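Local coordinates for protein FAD-dependent oxidoreductase (PDB 3M9V) that probably acts as a flavin-dependent oxidoreductase of the acyl-CoA dehydrogenase family in the biosynthesis of the sugar D-kijanose, and binds dTDP, at residues A[275-280]-A[369-374]; A[291-296]-A[359-364]. All coordinates share one frame; numbering follows the deposited sequence.

Contact 1. Residues A[275-280]-A[369-374]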
ATOM      1  N   TYR A 275      18.780   4.942  -1.443  1.00 13.31           N
ATOM      2  CA  TYR A 275      18.367   5.918  -2.433  1.00 14.50           C
ATOM      3  C   TYR A 275      19.599   6.460  -3.178  1.00 16.70           C
ATOM      4  O   TYR A 275      19.572   6.556  -4.409  1.00 17.59           O
ATOM      5  CB  TYR A 275      17.700   7.062  -1.699  1.00 14.28           C
ATOM      6  CG  TYR A 275      17.116   8.141  -2.580  1.00 18.17           C
ATOM      7  CD1 TYR A 275      16.441   7.830  -3.761  1.00 27.72           C
ATOM      8  CD2 TYR A 275      17.218   9.471  -2.233  1.00 26.22           C
ATOM      9  CE1 TYR A 275      15.887   8.842  -4.568  1.00 29.03           C
ATOM     10  CE2 TYR A 275      16.642  10.479  -3.009  1.00 25.06           C
ATOM     11  CZ  TYR A 275      15.966  10.158  -4.148  1.00 28.86           C
ATOM     12  OH  TYR A 275      15.429  11.200  -4.875  1.00 36.77           O
ATOM     13  N   ASP A 276      20.642   6.818  -2.420  1.00 18.76           N
ATOM     14  CA  ASP A 276      21.871   7.372  -2.991  1.00 17.98           C
ATOM     15  C   ASP A 276      22.516   6.419  -3.977  1.00 17.87           C
ATOM     16  O   ASP A 276      23.014   6.855  -5.015  1.00 17.19           O
ATOM     17  CB  ASP A 276      22.905   7.626  -1.897  1.00 20.79           C
ATOM     18  CG  ASP A 276      22.550   8.838  -1.073  1.00 21.50           C
ATOM     19  OD1 ASP A 276      21.629   9.597  -1.426  1.00 24.25           O
ATOM     20  OD2 ASP A 276      23.155   8.974  -0.009  1.00 24.65           O
ATOM     21  N   THR A 277      22.526   5.137  -3.627  1.00 17.63           N
ATOM     22  CA  THR A 277      22.965   4.053  -4.509  1.00 19.55           C
ATOM     23  C   THR A 277      22.163   3.910  -5.793  1.00 20.14           C
ATOM     24  O   THR A 277      22.735   3.772  -6.886  1.00 19.31           O
ATOM     25  CB  THR A 277      22.932   2.695  -3.772  1.00 21.90           C
ATOM     26  OG1 THR A 277      23.755   2.810  -2.612  1.00 22.60           O
ATOM     27  CG2 THR A 277      23.526   1.603  -4.625  1.00 21.01           C
ATOM     28  N   ALA A 278      20.841   3.952  -5.651  1.00 17.47           N
ATOM     29  CA  ALA A 278      19.950   3.862  -6.800  1.00 18.33           C
ATOM     30  C   ALA A 278      20.137   5.046  -7.740  1.00 20.65           C
ATOM     31  O   ALA A 278      20.263   4.845  -8.940  1.00 21.07           O
ATOM     32  CB  ALA A 278      18.494   3.760  -6.395  1.00 16.61           C
ATOM     33  N   VAL A 279      20.193   6.259  -7.202  1.00 22.25           N
ATOM     34  CA  VAL A 279      20.335   7.462  -8.026  1.00 23.00           C
ATOM     35  C   VAL A 279      21.683   7.416  -8.760  1.00 25.17           C
ATOM     36  O   VAL A 279      21.725   7.655  -9.969  1.00 25.23           O
ATOM     37  CB  VAL A 279      20.156   8.730  -7.140  1.00 20.71           C
ATOM     38  CG1 VAL A 279      20.343  10.030  -7.918  1.00 26.05           C
ATOM     39  CG2 VAL A 279      18.754   8.720  -6.536  1.00 24.53           C
ATOM     40  N   ALA A 280      22.763   7.081  -8.056  1.00 24.19           N
ATOM     41  CA  ALA A 280      24.079   6.979  -8.687  1.00 25.76           C
ATOM     42  C   ALA A 280      24.022   5.971  -9.831  1.00 27.13           C
ATOM     43  O   ALA A 280      24.497   6.274 -10.940  1.00 25.64           O
ATOM     44  CB  ALA A 280      25.178   6.637  -7.671  1.00 24.27           C
ATOM     45  N   ALA A 369      24.855 -11.434  -4.054  1.00 23.80           N
ATOM     46  CA  ALA A 369      25.076 -11.382  -2.621  1.00 24.10           C
ATOM     47  C   ALA A 369      25.955 -10.207  -2.221  1.00 23.92           C
ATOM     48  O   ALA A 369      25.741  -9.655  -1.142  1.00 24.08           O
ATOM     49  CB  ALA A 369      25.616 -12.702  -2.072  1.00 22.83           C
ATOM     50  N   GLY A 370      26.889  -9.817  -3.082  1.00 21.59           N
ATOM     51  CA  GLY A 370      27.821  -8.742  -2.761  1.00 21.77           C
ATOM     52  C   GLY A 370      27.326  -7.322  -3.021  1.00 23.24           C
ATOM     53  O   GLY A 370      27.966  -6.362  -2.602  1.00 24.79           O
ATOM     54  N   HIS A 371      26.210  -7.114  -3.714  1.00 20.65           N
ATOM     55  CA  HIS A 371      25.825  -5.741  -4.014  1.00 20.13           C
ATOM     56  C   HIS A 371      25.373  -5.099  -2.705  1.00 20.42           C
ATOM     57  O   HIS A 371      24.669  -5.749  -1.924  1.00 19.77           O
ATOM     58  CB  HIS A 371      24.666  -5.734  -5.025  1.00 19.49           C
ATOM     59  CG  HIS A 371      24.420  -4.393  -5.631  1.00 23.71           C
ATOM     60  ND1 HIS A 371      23.697  -3.401  -4.991  1.00 20.11           N
ATOM     61  CD2 HIS A 371      24.832  -3.879  -6.815  1.00 18.68           C
ATOM     62  CE1 HIS A 371      23.655  -2.338  -5.773  1.00 22.38           C
ATOM     63  NE2 HIS A 371      24.336  -2.600  -6.876  1.00 21.00           N
ATOM     64  N   PRO A 372      25.719  -3.820  -2.475  1.00 21.15           N
ATOM     65  CA  PRO A 372      25.290  -3.097  -1.278  1.00 20.92           C
ATOM     66  C   PRO A 372      23.783  -3.122  -1.027  1.00 17.53           C
ATOM     67  O   PRO A 372      23.361  -3.195   0.132  1.00 19.28           O
ATOM     68  CB  PRO A 372      25.701  -1.644  -1.570  1.00 21.80           C
ATOM     69  CG  PRO A 372      26.830  -1.776  -2.534  1.00 22.46           C
ATOM     70  CD  PRO A 372      26.440  -2.934  -3.410  1.00 20.89           C
ATOM     71  N   LEU A 373      22.953  -3.073  -2.059  1.00 15.99           N
ATOM     72  CA  LEU A 373      21.510  -3.017  -1.825  1.00 16.22           C
ATOM     73  C   LEU A 373      21.010  -4.314  -1.173  1.00 18.06           C
ATOM     74  O   LEU A 373      19.995  -4.296  -0.468  1.00 17.34           O
ATOM     75  CB  LEU A 373      20.705  -2.767  -3.103  1.00 15.72           C
ATOM     76  CG  LEU A 373      20.731  -1.308  -3.606  1.00 19.72           C
ATOM     77  CD1 LEU A 373      19.933  -1.208  -4.910  1.00 20.96           C
ATOM     78  CD2 LEU A 373      20.099  -0.372  -2.570  1.00 24.70           C
ATOM     79  N   ALA A 374      21.698  -5.422  -1.454  1.00 14.72           N
ATOM     80  CA  ALA A 374      21.286  -6.742  -1.009  1.00 15.58           C
ATOM     81  C   ALA A 374      21.540  -6.780   0.482  1.00 16.38           C
ATOM     82  O   ALA A 374      20.761  -7.360   1.240  1.00 17.97           O
ATOM     83  CB  ALA A 374      22.114  -7.806  -1.715  1.00 14.25           C
TER

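Contact 2. Residues A[291-296]-A[359-364]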
ATOM      1  N   ALA A 291       9.981   5.605 -18.011  1.00 18.89           N
ATOM      2  CA  ALA A 291       8.849   6.253 -17.366  1.00 14.71           C
ATOM      3  C   ALA A 291       8.667   5.685 -15.937  1.00 16.66           C
ATOM      4  O   ALA A 291       8.507   6.448 -14.986  1.00 14.37           O
ATOM      5  CB  ALA A 291       7.613   5.942 -18.183  1.00 16.65           C
ATOM      6  N   ALA A 292       8.728   4.366 -15.768  1.00 13.76           N
ATOM      7  CA  ALA A 292       8.539   3.805 -14.428  1.00 15.71           C
ATOM      8  C   ALA A 292       9.665   4.158 -13.466  1.00 16.66           C
ATOM      9  O   ALA A 292       9.446   4.179 -12.243  1.00 15.64           O
ATOM     10  CB  ALA A 292       8.432   2.298 -14.496  1.00 12.60           C
ATOM     11  N   ALA A 293      10.866   4.408 -14.000  1.00 14.92           N
ATOM     12  CA  ALA A 293      12.004   4.712 -13.136  1.00 15.84           C
ATOM     13  C   ALA A 293      11.853   6.143 -12.647  1.00 13.74           C
ATOM     14  O   ALA A 293      12.149   6.429 -11.480  1.00 16.75           O
ATOM     15  CB  ALA A 293      13.367   4.485 -13.842  1.00 13.62           C
ATOM     16  N   LEU A 294      11.347   7.032 -13.499  1.00 14.68           N
ATOM     17  CA  LEU A 294      11.204   8.437 -13.090  1.00 14.36           C
ATOM     18  C   LEU A 294      10.145   8.494 -11.997  1.00 12.85           C
ATOM     19  O   LEU A 294      10.253   9.267 -11.044  1.00 15.34           O
ATOM     20  CB  LEU A 294      10.689   9.301 -14.247  1.00 16.52           C
ATOM     21  CG  LEU A 294      11.695   9.494 -15.390  1.00 20.35           C
ATOM     22  CD1 LEU A 294      11.024  10.318 -16.486  1.00 21.33           C
ATOM     23  CD2 LEU A 294      12.971  10.143 -14.876  1.00 17.24           C
ATOM     24  N   THR A 295       9.115   7.668 -12.138  1.00  9.24           N
ATOM     25  CA  THR A 295       7.988   7.720 -11.196  1.00 13.89           C
ATOM     26  C   THR A 295       8.450   7.160  -9.846  1.00 12.54           C
ATOM     27  O   THR A 295       8.237   7.813  -8.832  1.00 16.89           O
ATOM     28  CB  THR A 295       6.804   6.909 -11.762  1.00 13.60           C
ATOM     29  OG1 THR A 295       6.334   7.541 -12.957  1.00 15.16           O
ATOM     30  CG2 THR A 295       5.637   6.804 -10.756  1.00 14.95           C
ATOM     31  N   LEU A 296       9.129   6.015  -9.820  1.00 13.63           N
ATOM     32  CA  LEU A 296       9.799   5.478  -8.623  1.00 14.33           C
ATOM     33  C   LEU A 296      10.717   6.474  -7.898  1.00 14.91           C
ATOM     34  O   LEU A 296      10.658   6.650  -6.674  1.00 15.17           O
ATOM     35  CB  LEU A 296      10.617   4.237  -9.004  1.00 14.76           C
ATOM     36  CG  LEU A 296       9.796   2.936  -9.058  1.00 20.10           C
ATOM     37  CD1 LEU A 296      10.776   1.836  -9.414  1.00 25.23           C
ATOM     38  CD2 LEU A 296       9.182   2.677  -7.686  1.00 21.44           C
ATOM     39  N   LEU A 359      15.842  -1.427  -5.359  1.00 16.61           N
ATOM     40  CA  LEU A 359      16.260  -2.611  -6.095  1.00 20.01           C
ATOM     41  C   LEU A 359      15.581  -2.676  -7.455  1.00 20.40           C
ATOM     42  O   LEU A 359      16.183  -3.169  -8.417  1.00 21.00           O
ATOM     43  CB  LEU A 359      15.926  -3.883  -5.306  1.00 21.86           C
ATOM     44  CG  LEU A 359      16.987  -4.278  -4.256  1.00 27.61           C
ATOM     45  CD1 LEU A 359      16.696  -3.669  -2.901  1.00 26.66           C
ATOM     46  CD2 LEU A 359      17.109  -5.762  -4.021  1.00 27.16           C
ATOM     47  N   SER A 360      14.332  -2.227  -7.517  1.00 17.75           N
ATOM     48  CA  SER A 360      13.670  -2.102  -8.808  1.00 20.03           C
ATOM     49  C   SER A 360      14.400  -1.091  -9.702  1.00 21.55           C
ATOM     50  O   SER A 360      14.462  -1.323 -10.903  1.00 20.76           O
ATOM     51  CB  SER A 360      12.217  -1.653  -8.649  1.00 19.84           C
ATOM     52  OG  SER A 360      11.537  -2.633  -7.896  1.00 24.70           O
ATOM     53  N   LEU A 361      14.922   0.017  -9.174  1.00 18.99           N
ATOM     54  CA  LEU A 361      15.681   0.951 -10.000  1.00 17.04           C
ATOM     55  C   LEU A 361      17.000   0.387 -10.530  1.00 21.73           C
ATOM     56  O   LEU A 361      17.351   0.599 -11.688  1.00 23.43           O
ATOM     57  CB  LEU A 361      15.983   2.236  -9.232  1.00 14.95           C
ATOM     58  CG  LEU A 361      14.687   2.988  -8.912  1.00 18.10           C
ATOM     59  CD1 LEU A 361      14.864   4.078  -7.879  1.00 16.06           C
ATOM     60  CD2 LEU A 361      14.202   3.544 -10.251  1.00 19.18           C
ATOM     61  N   VAL A 362      17.816  -0.209  -9.670  1.00 21.27           N
ATOM     62  CA  VAL A 362      19.067  -0.801 -10.098  1.00 22.77           C
ATOM     63  C   VAL A 362      18.876  -2.053 -10.962  1.00 24.44           C
ATOM     64  O   VAL A 362      19.673  -2.246 -11.873  1.00 24.79           O
ATOM     65  CB  VAL A 362      19.903  -1.172  -8.874  1.00 23.16           C
ATOM     66  CG1 VAL A 362      21.173  -1.907  -9.330  1.00 24.86           C
ATOM     67  CG2 VAL A 362      20.202   0.094  -8.080  1.00 22.03           C
ATOM     68  N   GLY A 363      17.874  -2.880 -10.679  1.00 20.97           N
ATOM     69  CA  GLY A 363      17.598  -4.131 -11.376  1.00 23.19           C
ATOM     70  C   GLY A 363      18.474  -5.281 -10.890  1.00 25.23           C
ATOM     71  O   GLY A 363      19.017  -5.182  -9.792  1.00 22.40           O
ATOM     72  N   GLY A 364      18.676  -6.306 -11.725  1.00 23.70           N
ATOM     73  CA  GLY A 364      19.204  -7.618 -11.345  1.00 22.47           C
ATOM     74  C   GLY A 364      20.550  -7.664 -10.642  1.00 23.75           C
ATOM     75  O   GLY A 364      20.782  -8.513  -9.771  1.00 20.70           O
TER

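Contact 1. Residues A[275-280]-A[369-374]
His371 and Leu373 meet Thr277 where the N-cap of helix 372-379 packs on helix 264-283, within the all-helical C-terminal domain of the acyl-CoA dehydrogenase fold. The segments bury 139 Å² in total and exchange no hydrogen bond, so the contact is van der Waals packing. The His371 side chain can be followed outward. Its CB leaves the backbone with CG anti to the backbone N (chi1 -166°), which carries the ring over the start of its own helix. ND1 then accepts from Leu373 N at 3.0 Å, a nearly straight capping bond (166° at the hydrogen) whose donor lies only 14° out of the ring plane. The CD atom of Pro372 sits over one face, 3.1 Å above the plane and toward the rim, while Leu373 CA lies at the edge, so bond and neighbours together fix the ring's rotation. Farther out, CE1 meets the CG2 methyl of Thr277 at 4.1 Å, an oblique approach. NE2, at the far corner, touches Val362 of helix 329-362. Replacing His371 with an alanine would probably leave Leu373 N without its capping acceptor and strip the Thr277 methyl of its ring neighbour. Thr277 divides its two branches between different tasks: OG1 turns back beside its own backbone N and bonds Ala273 O one helical turn earlier, leaving the methyl to face the other segment. That CG2 also comes against the branch point of Leu373, lying 4.2 Å from its CG.

Contact 2. Residues A[291-296]-A[359-364]
Knobs-into-holes packing joins the first turn of helix 291-323 to the last turn of helix 329-362, two successive antiparallel helices of the C-terminal bundle, with Leu361 set against Ala293 and Leu296. The backbones are close, with the CA atoms of Ala293 and Leu361 6.1 Å apart. Leu361 supplies the knob through CD2, which lies 3.8 Å from Ala293 CB and 3.7 Å from Ala293 O. The same methyl rests 3.9 Å from Leu296 CB. Val297 and Ile300 complete the hole, giving four residues at i, i+3, i+4 and i+7. With CD1 anti to CA (chi2 166°), Leu361 extends that other methyl onward to helix 264-283, so the fork serves two helices. Leu296 reaches past Leu361 in the opposite direction, its CD1 methyl ending 3.9 Å from Ser360 CB. The hydroxyl of Ser360 is engaged separately, by Arg384 of the second subunit. Gly363 N bonds Leu359 O at 2.8 Å, and Gly363 leaves helical phi/psi with positive phi (81°), while Arg285 binds the carbonyls of Leu361 and Val362 and would probably offset the negative end of the helix dipole. On the far side of helix 291-323, Ala291 O receives both Thr295 N and Thr295 OG1, from opposite faces of its carbonyl plane. Thr295, with Ala292 on the flank, packs on the fourth subunit. A close apolar seam between antiparallel neighbours, flanked by subunit interfaces, is typical of the helical bundle through which acyl-CoA dehydrogenases form tetramers.

Overall arrangement
The two contacts lie in the same C-terminal helical domain, their centres 12 Å apart, and both are remote from the dTDP pocket. Along the chain the order is 275-280, 291-296, 359-364, 369-374, so the pairing of contact 2 falls between the partners of contact 1. Helices 264-283 and 291-323 are successive, as are 329-362 and 372-379. Residues 359-364 link the two sites: Val362 CG2 is 3.4 Å from Leu373 CD1, and Leu361 CD1 is 3.9 Å from Ala278 CB. Packing is therefore continuous across all four helices at this end of the bundle. Both contacts also touch the third subunit, placing this packing beside tetramer interfaces.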